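Local coordinates for probable oxidoreductase protein (Rhizobium etli, PDB 4FB5) that probably acts, like other GFO/IDH/MocA-family proteins, as an oxidoreductase that binds a nicotinamide adenine dinucleotide cofactor on its Rossmann domain, at residues A46-T49 / E55-R58; G37-L42 / D344-E349; L305-G310 / G316-L321. All blocks are in the same frame, centred on the assembly; numbering follows the deposited sequence.

Contact 1: residues A46-T49 / E55-R58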
loop_
_atom_site.group_PDB
_atom_site.type_symbol
_atom_site.label_atom_id
_atom_site.label_comp_id
_atom_site.label_asym_id
_atom_site.label_seq_id
_atom_site.Cartn_x
_atom_site.Cartn_y
_atom_site.Cartn_z
ATOM N N ALA A 46 -30.607 2.641 15.268
ATOM C CA ALA A 46 -30.158 3.565 14.222
ATOM C C ALA A 46 -30.693 3.326 12.837
ATOM O O ALA A 46 -30.676 4.238 12.022
ATOM C CB ALA A 46 -28.650 3.610 14.172
ATOM N N VAL A 47 -31.121 2.109 12.547
ATOM C CA VAL A 47 -31.633 1.792 11.222
ATOM C C VAL A 47 -32.469 2.901 10.659
ATOM O O VAL A 47 -32.260 3.307 9.499
ATOM C CB VAL A 47 -32.583 0.598 11.181
ATOM C CG1 VAL A 47 -32.040 -0.466 10.278
ATOM C CG2 VAL A 47 -32.958 0.098 12.580
ATOM N N LYS A 48 -33.436 3.373 11.451
ATOM C CA LYS A 48 -34.410 4.279 10.894
ATOM C C LYS A 48 -33.802 5.588 10.542
ATOM O O LYS A 48 -33.995 6.024 9.420
ATOM C CB LYS A 48 -35.657 4.472 11.758
ATOM C CG LYS A 48 -36.849 5.043 10.979
ATOM C CD LYS A 48 -37.843 5.657 11.956
ATOM C CE LYS A 48 -39.239 5.850 11.355
ATOM N NZ LYS A 48 -39.297 7.158 10.612
ATOM N N THR A 49 -33.081 6.218 11.462
ATOM C CA THR A 49 -32.393 7.478 11.105
ATOM C C THR A 49 -31.457 7.389 9.883
ATOM O O THR A 49 -31.460 8.271 9.036
ATOM C CB THR A 49 -31.606 8.074 12.239
ATOM O OG1 THR A 49 -32.416 8.109 13.425
ATOM C CG2 THR A 49 -31.206 9.481 11.858
ATOM N N GLU A 55 -40.007 1.790 10.144
ATOM C CA GLU A 55 -40.715 2.155 11.355
ATOM C C GLU A 55 -39.755 2.056 12.559
ATOM O O GLU A 55 -39.155 1.008 12.779
ATOM C CB GLU A 55 -41.923 1.198 11.491
ATOM C CG GLU A 55 -43.304 1.865 11.796
ATOM C CD GLU A 55 -43.836 2.786 10.668
ATOM O OE1 GLU A 55 -43.922 4.011 10.905
ATOM O OE2 GLU A 55 -44.175 2.297 9.561
ATOM N N ARG A 56 -39.620 3.149 13.322
ATOM C CA ARG A 56 -38.714 3.203 14.489
ATOM C C ARG A 56 -38.806 1.927 15.273
ATOM O O ARG A 56 -39.835 1.614 15.825
ATOM C CB ARG A 56 -39.045 4.394 15.411
ATOM C CG ARG A 56 -37.894 4.891 16.324
ATOM C CD ARG A 56 -37.035 6.058 15.682
ATOM N NE ARG A 56 -35.851 6.501 16.461
ATOM C CZ ARG A 56 -35.003 5.708 17.138
ATOM N NH1 ARG A 56 -35.149 4.374 17.152
ATOM N NH2 ARG A 56 -33.982 6.251 17.801
ATOM N N PRO A 57 -37.741 1.146 15.302
ATOM C CA PRO A 57 -37.932 0.035 16.188
ATOM C C PRO A 57 -37.968 0.535 17.609
ATOM O O PRO A 57 -37.435 1.609 17.917
ATOM C CB PRO A 57 -36.694 -0.806 15.947
ATOM C CG PRO A 57 -36.356 -0.504 14.539
ATOM C CD PRO A 57 -36.576 0.958 14.434
ATOM N N ARG A 58 -38.645 -0.251 18.438
ATOM C CA ARG A 58 -38.882 0.026 19.853
ATOM C C ARG A 58 -38.159 -1.052 20.663
ATOM O O ARG A 58 -38.327 -2.272 20.421
ATOM C CB ARG A 58 -40.398 0.045 20.161
ATOM C CG ARG A 58 -40.798 0.634 21.518
ATOM C CD ARG A 58 -42.316 0.910 21.586
ATOM N NE ARG A 58 -43.122 -0.250 22.015
ATOM C CZ ARG A 58 -43.535 -0.492 23.270
ATOM N NH1 ARG A 58 -43.215 0.326 24.273
ATOM N NH2 ARG A 58 -44.273 -1.573 23.527
#
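Lys48 and Arg56 bring the two backbones closest, their CA atoms 5.7 Å apart, where the first turn of helix 47-51 passes the irregular segment 55-58 that leads into strand 58-63; no hydrogen bond crosses between them. Lys48 does most of the touching, and does it with its methylenes. CG stands anti to the backbone N (chi1 -161°) and the chain runs on nearly straight to CE, which carries it across the Arg56 backbone: CE lies 3.4 Å from Arg56 N and 4.0 Å from Glu55 CA. Alongside, Lys48 CD meets Arg56 CD at 3.8 Å, aliphatic part against aliphatic part. Only at chi4 does the lysine bend, turning NZ toward a second subunit, where it makes a weak hydrogen bond to Gly75 O of that chain. On the buried side Val47 sets its CG2 branch against Pro57 CG at 4.0 Å, while its side chain also packs on Cys350 and Arg351 of helix 344-358. The charged ends stay apart, with Lys48 NZ 5.6 Å from Glu55 OE1, too far for a salt bridge. The contact therefore rests on van der Waals packing, without a polar bond across it, and any attraction between that lysine and glutamate is probably weak.

Contact 2: residues G37-L42 / D344-E349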
loop_
_atom_site.group_PDB
_atom_site.type_symbol
_atom_site.label_atom_id
_atom_site.label_comp_id
_atom_site.label_asym_id
_atom_site.label_seq_id
_atom_site.Cartn_x
_atom_site.Cartn_y
_atom_site.Cartn_z
ATOM N N GLY A 37 -24.073 -7.850 21.757
ATOM C CA GLY A 37 -25.329 -7.270 22.229
ATOM C C GLY A 37 -25.350 -5.777 21.973
ATOM O O GLY A 37 -26.343 -5.212 21.458
ATOM N N LYS A 38 -24.242 -5.138 22.327
ATOM C CA LYS A 38 -24.075 -3.701 22.119
ATOM C C LYS A 38 -24.267 -3.309 20.662
ATOM O O LYS A 38 -24.898 -2.330 20.349
ATOM C CB LYS A 38 -22.693 -3.255 22.581
ATOM C CG LYS A 38 -22.547 -1.756 22.581
ATOM C CD LYS A 38 -21.459 -1.310 23.513
ATOM C CE LYS A 38 -21.054 0.079 23.132
ATOM N NZ LYS A 38 -20.105 0.581 24.119
ATOM N N CYS A 39 -23.718 -4.108 19.779
ATOM C CA CYS A 39 -23.780 -3.845 18.385
ATOM C C CYS A 39 -25.194 -4.044 17.791
ATOM O O CYS A 39 -25.672 -3.176 17.060
ATOM C CB CYS A 39 -22.735 -4.712 17.698
ATOM S SG CYS A 39 -22.389 -4.209 16.018
ATOM N N HIS A 40 -25.884 -5.140 18.101
ATOM C CA HIS A 40 -27.320 -5.183 17.761
ATOM C C HIS A 40 -27.968 -3.926 18.313
ATOM O O HIS A 40 -28.642 -3.212 17.602
ATOM C CB HIS A 40 -28.054 -6.367 18.387
ATOM C CG HIS A 40 -27.811 -7.682 17.713
ATOM N ND1 HIS A 40 -28.835 -8.539 17.372
ATOM C CD2 HIS A 40 -26.667 -8.296 17.327
ATOM C CE1 HIS A 40 -28.338 -9.612 16.787
ATOM N NE2 HIS A 40 -27.023 -9.498 16.758
ATOM N N ALA A 41 -27.748 -3.619 19.586
ATOM C CA ALA A 41 -28.502 -2.518 20.168
ATOM C C ALA A 41 -28.294 -1.208 19.388
ATOM O O ALA A 41 -29.228 -0.455 19.152
ATOM C CB ALA A 41 -28.175 -2.359 21.665
ATOM N N LEU A 42 -27.060 -0.962 18.968
ATOM C CA LEU A 42 -26.745 0.229 18.254
ATOM C C LEU A 42 -27.398 0.180 16.891
ATOM O O LEU A 42 -27.822 1.208 16.338
ATOM C CB LEU A 42 -25.246 0.324 18.087
ATOM C CG LEU A 42 -24.433 0.857 19.265
ATOM C CD1 LEU A 42 -22.953 0.784 18.896
ATOM C CD2 LEU A 42 -24.840 2.253 19.620
ATOM N N ASP A 344 -21.286 -0.040 11.199
ATOM C CA ASP A 344 -22.141 0.303 10.091
ATOM C C ASP A 344 -22.689 -0.960 9.381
ATOM O O ASP A 344 -23.835 -0.979 8.890
ATOM C CB ASP A 344 -21.454 1.320 9.176
ATOM C CG ASP A 344 -21.210 2.707 9.894
ATOM O OD1 ASP A 344 -22.075 3.112 10.728
ATOM O OD2 ASP A 344 -20.166 3.391 9.626
ATOM N N LEU A 345 -21.913 -2.038 9.384
ATOM C CA LEU A 345 -22.345 -3.267 8.742
ATOM C C LEU A 345 -23.473 -3.970 9.480
ATOM O O LEU A 345 -24.190 -4.765 8.892
ATOM C CB LEU A 345 -21.192 -4.246 8.650
ATOM C CG LEU A 345 -19.899 -3.783 8.004
ATOM C CD1 LEU A 345 -18.869 -4.825 8.295
ATOM C CD2 LEU A 345 -20.073 -3.604 6.520
ATOM N N LYS A 346 -23.602 -3.720 10.776
ATOM C CA LYS A 346 -24.666 -4.333 11.526
ATOM C C LYS A 346 -25.981 -3.606 11.264
ATOM O O LYS A 346 -27.032 -4.241 11.265
ATOM C CB LYS A 346 -24.374 -4.375 13.022
ATOM C CG LYS A 346 -24.884 -5.665 13.711
ATOM C CD LYS A 346 -24.091 -6.892 13.251
ATOM C CE LYS A 346 -24.663 -8.219 13.738
ATOM N NZ LYS A 346 -23.630 -9.331 13.641
ATOM N N ILE A 347 -25.916 -2.300 11.019
ATOM C CA ILE A 347 -27.090 -1.483 10.718
ATOM C C ILE A 347 -27.727 -1.935 9.394
ATOM O O ILE A 347 -28.942 -2.108 9.292
ATOM C CB ILE A 347 -26.699 0.007 10.597
ATOM C CG1 ILE A 347 -26.190 0.561 11.923
ATOM C CG2 ILE A 347 -27.853 0.824 10.058
ATOM C CD1 ILE A 347 -25.651 1.996 11.838
ATOM N N ILE A 348 -26.893 -2.137 8.377
ATOM C CA ILE A 348 -27.346 -2.634 7.083
ATOM C C ILE A 348 -27.967 -4.023 7.262
ATOM O O ILE A 348 -29.064 -4.286 6.786
ATOM C CB ILE A 348 -26.167 -2.675 6.131
ATOM C CG1 ILE A 348 -25.746 -1.249 5.786
ATOM C CG2 ILE A 348 -26.479 -3.472 4.897
ATOM C CD1 ILE A 348 -24.317 -1.110 5.276
ATOM N N GLU A 349 -27.287 -4.920 7.965
ATOM C CA GLU A 349 -27.870 -6.243 8.242
ATOM C C GLU A 349 -29.233 -6.135 8.970
ATOM O O GLU A 349 -30.163 -6.831 8.642
ATOM C CB GLU A 349 -26.897 -7.083 9.054
ATOM C CG GLU A 349 -27.393 -8.474 9.353
ATOM C CD GLU A 349 -26.334 -9.339 10.007
ATOM O OE1 GLU A 349 -26.395 -9.438 11.255
ATOM O OE2 GLU A 349 -25.449 -9.898 9.278
#
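Lys346 is the side chain that spans the gap between helix 35-44 and helix 344-358, and His40 and Cys39 receive it. The nearest CA atoms, those of His40 and Lys346, are 6.8 Å apart, and no hydrogen bond joins the two segments directly. Starting at its root, Lys346 CB lies 3.6 Å from Cys39 SG, and CG lies 3.7 Å from the same SG, so one sulfur packs against two successive methylenes. Cys39 can do this because its SG is anti to the backbone N (chi1 -165°), which carries the sulfur toward helix 344-358. A bend at chi2 (68°) then turns the lysine away from the sulfur and across toward the histidine. Its CE approaches the ring obliquely, 4.0 Å from His40 NE2 and 4.1 Å from His40 CD2. At the tip, NZ forms a salt bridge with Glu124 and a hydrogen bond with Asn153; Glu349 OE1, one turn on in the lysine's own helix, stands at 3.7 Å as a long salt bridge. Glu124 OE1 is also hydrogen-bonded to His40 NE2, so lysine and histidine are tied through a shared carboxylate, while His40 ND1 is engaged by Ser99. With both ring nitrogens engaged, rotation of the imidazole is probably limited. Helix 35-44 carries Gly37, the last glycine of what looks like a GxGxxG motif, and follows strand 27-31: this is the strand-turn-helix of a Rossmann fold, consistent with dinucleotide binding, here packed against a helix from much later in the chain.

Contact 3: residues L305-G310 / G316-L321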
loop_
_atom_site.group_PDB
_atom_site.type_symbol
_atom_site.label_atom_id
_atom_site.label_comp_id
_atom_site.label_asym_id
_atom_site.label_seq_id
_atom_site.Cartn_x
_atom_site.Cartn_y
_atom_site.Cartn_z
ATOM N N LEU A 305 -9.736 -3.687 -8.678
ATOM C CA LEU A 305 -10.345 -4.361 -9.824
ATOM C C LEU A 305 -9.471 -4.277 -11.057
ATOM O O LEU A 305 -9.083 -3.188 -11.458
ATOM C CB LEU A 305 -11.708 -3.718 -10.148
ATOM C CG LEU A 305 -12.315 -4.065 -11.517
ATOM C CD1 LEU A 305 -12.881 -5.420 -11.475
ATOM C CD2 LEU A 305 -13.404 -3.110 -11.931
ATOM N N TYR A 306 -9.159 -5.423 -11.652
ATOM C CA TYR A 306 -8.310 -5.465 -12.859
ATOM C C TYR A 306 -9.076 -5.922 -14.072
ATOM O O TYR A 306 -9.659 -7.014 -14.044
ATOM C CB TYR A 306 -7.158 -6.438 -12.706
ATOM C CG TYR A 306 -6.252 -6.457 -13.907
ATOM C CD1 TYR A 306 -5.027 -5.802 -13.872
ATOM C CD2 TYR A 306 -6.642 -7.082 -15.112
ATOM C CE1 TYR A 306 -4.170 -5.806 -14.953
ATOM C CE2 TYR A 306 -5.811 -7.114 -16.208
ATOM C CZ TYR A 306 -4.566 -6.474 -16.125
ATOM O OH TYR A 306 -3.723 -6.487 -17.189
ATOM N N GLN A 307 -9.025 -5.125 -15.143
ATOM C CA GLN A 307 -9.736 -5.453 -16.352
ATOM C C GLN A 307 -8.869 -5.634 -17.545
ATOM O O GLN A 307 -8.279 -4.706 -17.984
ATOM C CB GLN A 307 -10.687 -4.372 -16.656
ATOM C CG GLN A 307 -11.935 -4.552 -15.904
ATOM C CD GLN A 307 -12.886 -3.419 -16.173
ATOM O OE1 GLN A 307 -12.788 -2.367 -15.559
ATOM N NE2 GLN A 307 -13.807 -3.624 -17.102
ATOM N N ALA A 308 -8.836 -6.836 -18.101
ATOM C CA ALA A 308 -8.099 -7.119 -19.308
ATOM C C ALA A 308 -8.831 -6.439 -20.459
ATOM O O ALA A 308 -9.533 -7.087 -21.229
ATOM C CB ALA A 308 -8.051 -8.627 -19.518
ATOM N N GLU A 309 -8.676 -5.133 -20.576
ATOM C CA GLU A 309 -9.602 -4.324 -21.359
ATOM C C GLU A 309 -8.907 -3.004 -21.555
ATOM O O GLU A 309 -8.804 -2.200 -20.604
ATOM C CB GLU A 309 -10.896 -4.045 -20.551
ATOM C CG GLU A 309 -12.234 -4.144 -21.338
ATOM C CD GLU A 309 -13.171 -2.931 -21.123
ATOM O OE1 GLU A 309 -13.884 -2.861 -20.094
ATOM O OE2 GLU A 309 -13.203 -2.038 -22.015
ATOM N N GLY A 310 -8.400 -2.774 -22.755
ATOM C CA GLY A 310 -7.781 -1.493 -23.044
ATOM C C GLY A 310 -6.326 -1.619 -23.412
ATOM O O GLY A 310 -5.819 -2.726 -23.572
ATOM N N GLY A 316 -3.807 -2.408 -15.056
ATOM C CA GLY A 316 -3.433 -2.692 -13.732
ATOM C C GLY A 316 -4.657 -2.573 -12.917
ATOM O O GLY A 316 -5.715 -2.158 -13.389
ATOM N N PHE A 317 -4.504 -2.932 -11.660
ATOM C CA PHE A 317 -5.622 -2.939 -10.768
ATOM C C PHE A 317 -6.070 -1.563 -10.462
ATOM O O PHE A 317 -5.231 -0.705 -10.193
ATOM C CB PHE A 317 -5.143 -3.562 -9.475
ATOM C CG PHE A 317 -5.230 -5.027 -9.481
ATOM C CD1 PHE A 317 -6.440 -5.643 -9.239
ATOM C CD2 PHE A 317 -4.106 -5.797 -9.785
ATOM C CE1 PHE A 317 -6.533 -7.047 -9.246
ATOM C CE2 PHE A 317 -4.189 -7.160 -9.797
ATOM C CZ PHE A 317 -5.432 -7.802 -9.486
ATOM N N ARG A 318 -7.372 -1.345 -10.404
ATOM C CA ARG A 318 -7.796 -0.052 -9.949
ATOM C C ARG A 318 -8.262 -0.078 -8.554
ATOM O O ARG A 318 -9.114 -0.892 -8.210
ATOM C CB ARG A 318 -8.926 0.478 -10.812
ATOM C CG ARG A 318 -8.472 1.542 -11.751
ATOM C CD ARG A 318 -9.654 2.164 -12.472
ATOM N NE ARG A 318 -10.415 1.074 -13.041
ATOM C CZ ARG A 318 -11.199 1.201 -14.078
ATOM N NH1 ARG A 318 -11.317 2.413 -14.622
ATOM N NH2 ARG A 318 -11.844 0.121 -14.529
ATOM N N LYS A 319 -7.766 0.873 -7.766
ATOM C CA LYS A 319 -8.169 1.030 -6.369
ATOM C C LYS A 319 -9.449 1.890 -6.305
ATOM O O LYS A 319 -9.420 3.111 -6.479
ATOM C CB LYS A 319 -7.021 1.634 -5.550
ATOM C CG LYS A 319 -7.254 1.673 -4.002
ATOM C CD LYS A 319 -5.915 1.550 -3.260
ATOM C CE LYS A 319 -5.546 2.806 -2.570
ATOM N NZ LYS A 319 -4.079 2.870 -2.212
ATOM N N ILE A 320 -10.571 1.242 -6.071
ATOM C CA ILE A 320 -11.846 1.926 -6.079
ATOM C C ILE A 320 -12.370 2.170 -4.673
ATOM O O ILE A 320 -12.599 1.207 -3.939
ATOM C CB ILE A 320 -12.864 1.064 -6.833
ATOM C CG1 ILE A 320 -12.385 0.871 -8.267
ATOM C CG2 ILE A 320 -14.312 1.682 -6.743
ATOM C CD1 ILE A 320 -13.192 -0.136 -8.991
ATOM N N LEU A 321 -12.585 3.446 -4.308
ATOM C CA LEU A 321 -13.051 3.804 -2.953
ATOM C C LEU A 321 -14.570 3.813 -2.755
ATOM O O LEU A 321 -15.358 4.321 -3.605
ATOM C CB LEU A 321 -12.443 5.116 -2.520
ATOM C CG LEU A 321 -10.907 5.215 -2.696
ATOM C CD1 LEU A 321 -10.409 6.607 -2.332
ATOM C CD2 LEU A 321 -10.065 4.129 -1.948
#
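Leu305 and Arg318 form an antiparallel hydrogen-bonded pair, their CA atoms 5.0 Å apart, with the short strand segments at 142° between their directions. Leu305 N donates to Arg318 O at 2.9 Å, and Arg318 N returns a bond to Leu305 O at 2.7 Å; the latter is nearly straight at hydrogen (168°) although its donor sits above the carbonyl plane. One residue toward the hairpin loop, Tyr306 and Phe317 meet chiefly through their side chains. Tyr306 CB lies over one face of the Phe317 ring, 3.7 Å from its centroid and close to the ring normal, a CH-pi contact. The tyrosine ring, swung out with CG anti to the backbone N, turns its edge to the phenylalanine face, an edge-to-face pair with planes at 64°. The same ring meets the Gly316 backbone obliquely, its CD1 3.4 Å from Gly316 C, and its OH is hydrogen-bonded to Gln315. A serine in place of Phe317 would probably leave Tyr306 CB and the tyrosine edge without the face they pack on and open a gap beside them. On the other side of the strands, Leu305 CB meets Ile320 CD1 at 4.0 Å. There too Gln307 OE1 comes up to the edge of the Arg318 guanidinium, but the angle is too poor for a hydrogen bond. The hairpin ends one flank of the large mixed sheet: strand 302-307 lies between strands 316-321 and 291-296, Phe317 reaches past it to Ser292 and Leu294, and beyond residues 317-319 the sheet continues through an antiparallel ladder into a third subunit.

In the fold
From the N terminus, strand 27-31 leads into helix 35-44, the first half of contact 2. Contact 1 follows directly, closing a short loop between helix 47-51 and the approach to strand 58-63, so it nests within the much longer loop that contact 2 closes when helix 344-358 returns to the Rossmann domain. Contact 3, a hairpin at one edge of the mixed sheet within this chain, is nested in that same long loop and comes in series after contact 1. Contacts 1 and 2 touch, Val47 CG1 lying 3.6 Å from Ile347 O, and both reach the second subunit. Contact 3 stands apart, its centre about 32 Å from that of contact 2, and joins another subunit's sheet.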